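Local coordinates for PUA domain-containing protein (PDB 2CX0) that is of unknown function but carries a PUA domain, consistent with RNA binding and possibly a role in translation initiation, at residues W71-G74 / R75-T79. Residues are numbered along the deposited sequence; the frame is centred on the assembly and turned at random.
Sequences WSDG and RIYPT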
ATOM      1  N   TRP A  71      -3.301  -1.045  -9.443  1.00 18.86           N
ATOM      2  CA  TRP A  71      -2.980   0.335  -9.771  1.00 17.62           C
ATOM      3  C   TRP A  71      -2.854   0.524 -11.294  1.00 18.58           C
ATOM      4  O   TRP A  71      -2.943  -0.435 -12.061  1.00 16.58           O
ATOM      5  CB  TRP A  71      -1.710   0.776  -9.035  1.00 19.20           C
ATOM      6  CG  TRP A  71      -1.647   2.276  -8.965  1.00 21.43           C
ATOM      7  CD1 TRP A  71      -2.639   3.095  -8.509  1.00 25.28           C
ATOM      8  CD2 TRP A  71      -0.560   3.131  -9.326  1.00 22.21           C
ATOM      9  NE1 TRP A  71      -2.244   4.387  -8.572  1.00 29.32           N
ATOM     10  CE2 TRP A  71      -0.973   4.444  -9.067  1.00 21.05           C
ATOM     11  CE3 TRP A  71       0.727   2.914  -9.835  1.00 34.20           C
ATOM     12  CZ2 TRP A  71      -0.162   5.550  -9.296  1.00 35.36           C
ATOM     13  CZ3 TRP A  71       1.554   4.038 -10.066  1.00 36.22           C
ATOM     14  CH2 TRP A  71       1.094   5.329  -9.794  1.00 33.88           C
ATOM     15  N   SER A  72      -2.686   1.755 -11.727  1.00 19.73           N
ATOM     16  CA  SER A  72      -2.601   2.033 -13.164  1.00 22.34           C
ATOM     17  C   SER A  72      -1.435   1.424 -13.927  1.00 24.08           C
ATOM     18  O   SER A  72      -1.447   1.484 -15.150  1.00 24.51           O
ATOM     19  CB  SER A  72      -2.672   3.543 -13.421  1.00 20.51           C
ATOM     20  OG  SER A  72      -1.712   4.211 -12.623  1.00 23.47           O
ATOM     21  N   ASP A  73      -0.456   0.825 -13.240  1.00 19.47           N
ATOM     22  CA  ASP A  73       0.645   0.166 -13.934  1.00 21.70           C
ATOM     23  C   ASP A  73       0.309  -1.356 -14.084  1.00 20.99           C
ATOM     24  O   ASP A  73       1.162  -2.148 -14.510  1.00 21.10           O
ATOM     25  CB  ASP A  73       1.952   0.308 -13.143  1.00 21.97           C
ATOM     26  CG  ASP A  73       1.842  -0.204 -11.662  1.00 28.10           C
ATOM     27  OD1 ASP A  73       0.855  -0.885 -11.301  1.00 19.39           O
ATOM     28  OD2 ASP A  73       2.766   0.076 -10.851  1.00 27.17           O
ATOM     29  N   GLY A  74      -0.913  -1.739 -13.694  1.00 21.08           N
ATOM     30  CA  GLY A  74      -1.341  -3.141 -13.758  1.00 24.52           C
ATOM     31  C   GLY A  74      -0.841  -4.081 -12.640  1.00 25.35           C
ATOM     32  O   GLY A  74      -1.039  -5.320 -12.693  1.00 20.25           O
ATOM     33  N   ARG A  75      -0.144  -3.506 -11.644  1.00 19.68           N
ATOM     34  CA  ARG A  75       0.322  -4.280 -10.540  1.00 16.07           C
ATOM     35  C   ARG A  75      -0.632  -4.166  -9.347  1.00  8.14           C
ATOM     36  O   ARG A  75      -1.397  -3.180  -9.235  1.00 12.69           O
ATOM     37  CB  ARG A  75       1.702  -3.815 -10.079  1.00 21.96           C
ATOM     38  CG  ARG A  75       2.825  -4.314 -10.948  1.00 31.91           C
ATOM     39  CD  ARG A  75       4.165  -4.248 -10.205  1.00 32.21           C
ATOM     40  NE  ARG A  75       4.506  -2.880  -9.808  1.00 33.38           N
ATOM     41  CZ  ARG A  75       5.715  -2.519  -9.365  1.00 30.43           C
ATOM     42  NH1 ARG A  75       6.707  -3.421  -9.262  1.00 19.62           N
ATOM     43  NH2 ARG A  75       5.943  -1.256  -9.031  1.00 20.34           N
ATOM     44  N   ILE A  76      -0.570  -5.189  -8.497  1.00 10.79           N
ATOM     45  CA  ILE A  76      -1.420  -5.226  -7.314  1.00 12.97           C
ATOM     46  C   ILE A  76      -0.592  -4.746  -6.102  1.00 12.14           C
ATOM     47  O   ILE A  76       0.538  -5.234  -5.862  1.00 15.14           O
ATOM     48  CB  ILE A  76      -1.978  -6.652  -7.088  1.00 14.79           C
ATOM     49  CG1 ILE A  76      -2.967  -6.994  -8.233  1.00 18.47           C
ATOM     50  CG2 ILE A  76      -2.779  -6.728  -5.714  1.00  8.73           C
ATOM     51  CD1 ILE A  76      -2.916  -8.464  -8.580  1.00 28.85           C
ATOM     52  N   TYR A  77      -1.172  -3.798  -5.359  1.00 11.26           N
ATOM     53  CA  TYR A  77      -0.563  -3.188  -4.184  1.00 11.57           C
ATOM     54  C   TYR A  77      -1.414  -3.387  -2.914  1.00 14.44           C
ATOM     55  O   TYR A  77      -2.614  -3.626  -2.966  1.00 14.52           O
ATOM     56  CB  TYR A  77      -0.457  -1.653  -4.356  1.00 12.39           C
ATOM     57  CG  TYR A  77       0.491  -1.181  -5.401  1.00 11.02           C
ATOM     58  CD1 TYR A  77       1.730  -0.651  -5.042  1.00 14.87           C
ATOM     59  CD2 TYR A  77       0.150  -1.291  -6.759  1.00 11.51           C
ATOM     60  CE1 TYR A  77       2.643  -0.229  -6.038  1.00 14.24           C
ATOM     61  CE2 TYR A  77       1.067  -0.875  -7.785  1.00 12.23           C
ATOM     62  CZ  TYR A  77       2.291  -0.355  -7.391  1.00 15.25           C
ATOM     63  OH  TYR A  77       3.206   0.008  -8.336  1.00 15.24           O
ATOM     64  N   PRO A  78      -0.771  -3.333  -1.760  1.00 14.57           N
ATOM     65  CA  PRO A  78      -1.511  -3.486  -0.503  1.00  8.56           C
ATOM     66  C   PRO A  78      -2.003  -2.091  -0.059  1.00 15.25           C
ATOM     67  O   PRO A  78      -1.334  -1.041  -0.296  1.00 12.47           O
ATOM     68  CB  PRO A  78      -0.451  -3.953   0.511  1.00  9.18           C
ATOM     69  CG  PRO A  78       0.905  -3.271  -0.106  1.00 13.43           C
ATOM     70  CD  PRO A  78       0.693  -3.315  -1.616  1.00 12.27           C
ATOM     71  N   THR A  79      -3.136  -2.089   0.656  1.00 10.21           N
ATOM     72  CA  THR A  79      -3.604  -0.889   1.280  1.00 12.90           C
ATOM     73  C   THR A  79      -2.808  -0.787   2.588  1.00 13.36           C
ATOM     74  O   THR A  79      -2.134  -1.757   3.048  1.00 12.10           O
ATOM     75  CB  THR A  79      -5.053  -1.032   1.732  1.00 12.47           C
ATOM     76  OG1 THR A  79      -5.171  -2.258   2.536  1.00 10.80           O
ATOM     77  CG2 THR A  79      -5.989  -1.050   0.448  1.00 11.36           C
TER
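Tyr77 lays its ring beside the base of the Trp71 side chain, CE2 lying 3.5 Å from Trp71 CB, and the edge of the indole is turned toward the phenol face in an offset edge-to-face pair with planes at 79°. At the far end of the phenol, Tyr77 OH donates to the syn lone pair of Asp73 OD2 over 2.6 Å, the carboxylate lying nearly coplanar with the ring. The other carboxylate oxygen, Asp73 OD1, turns back to the chain: with CG set between the backbone N and the carbonyl carbon (chi1 55°), OD1 accepts a hydrogen bond from Arg75 N at 2.8 Å, met from above the carboxylate plane. This is the tip of a beta hairpin, a type I turn from Trp71 to Gly74 closed by Gly74 N to Trp71 O, with a G1 bulge at Gly74; Trp71 N then bonds to Arg75 O at 2.9 Å where strand 65-70 passes into the edge strand 76-78. Arg75 reaches the hydroxyl end of the phenol, its NH2 giving a hydrogen bond to Tyr77 OH (3.1 Å) and another to Gly126 O, while NE forms a long salt bridge of 3.6 Å with Asp73 OD2. A phenylalanine in place of Tyr77 would probably leave Asp73 OD2 without its hydroxyl donor and Arg75 NH2 without this acceptor, the carboxylate freer to turn. Val142 and Val144 of strand 138-145, in the PUA domain, also pack against Tyr77.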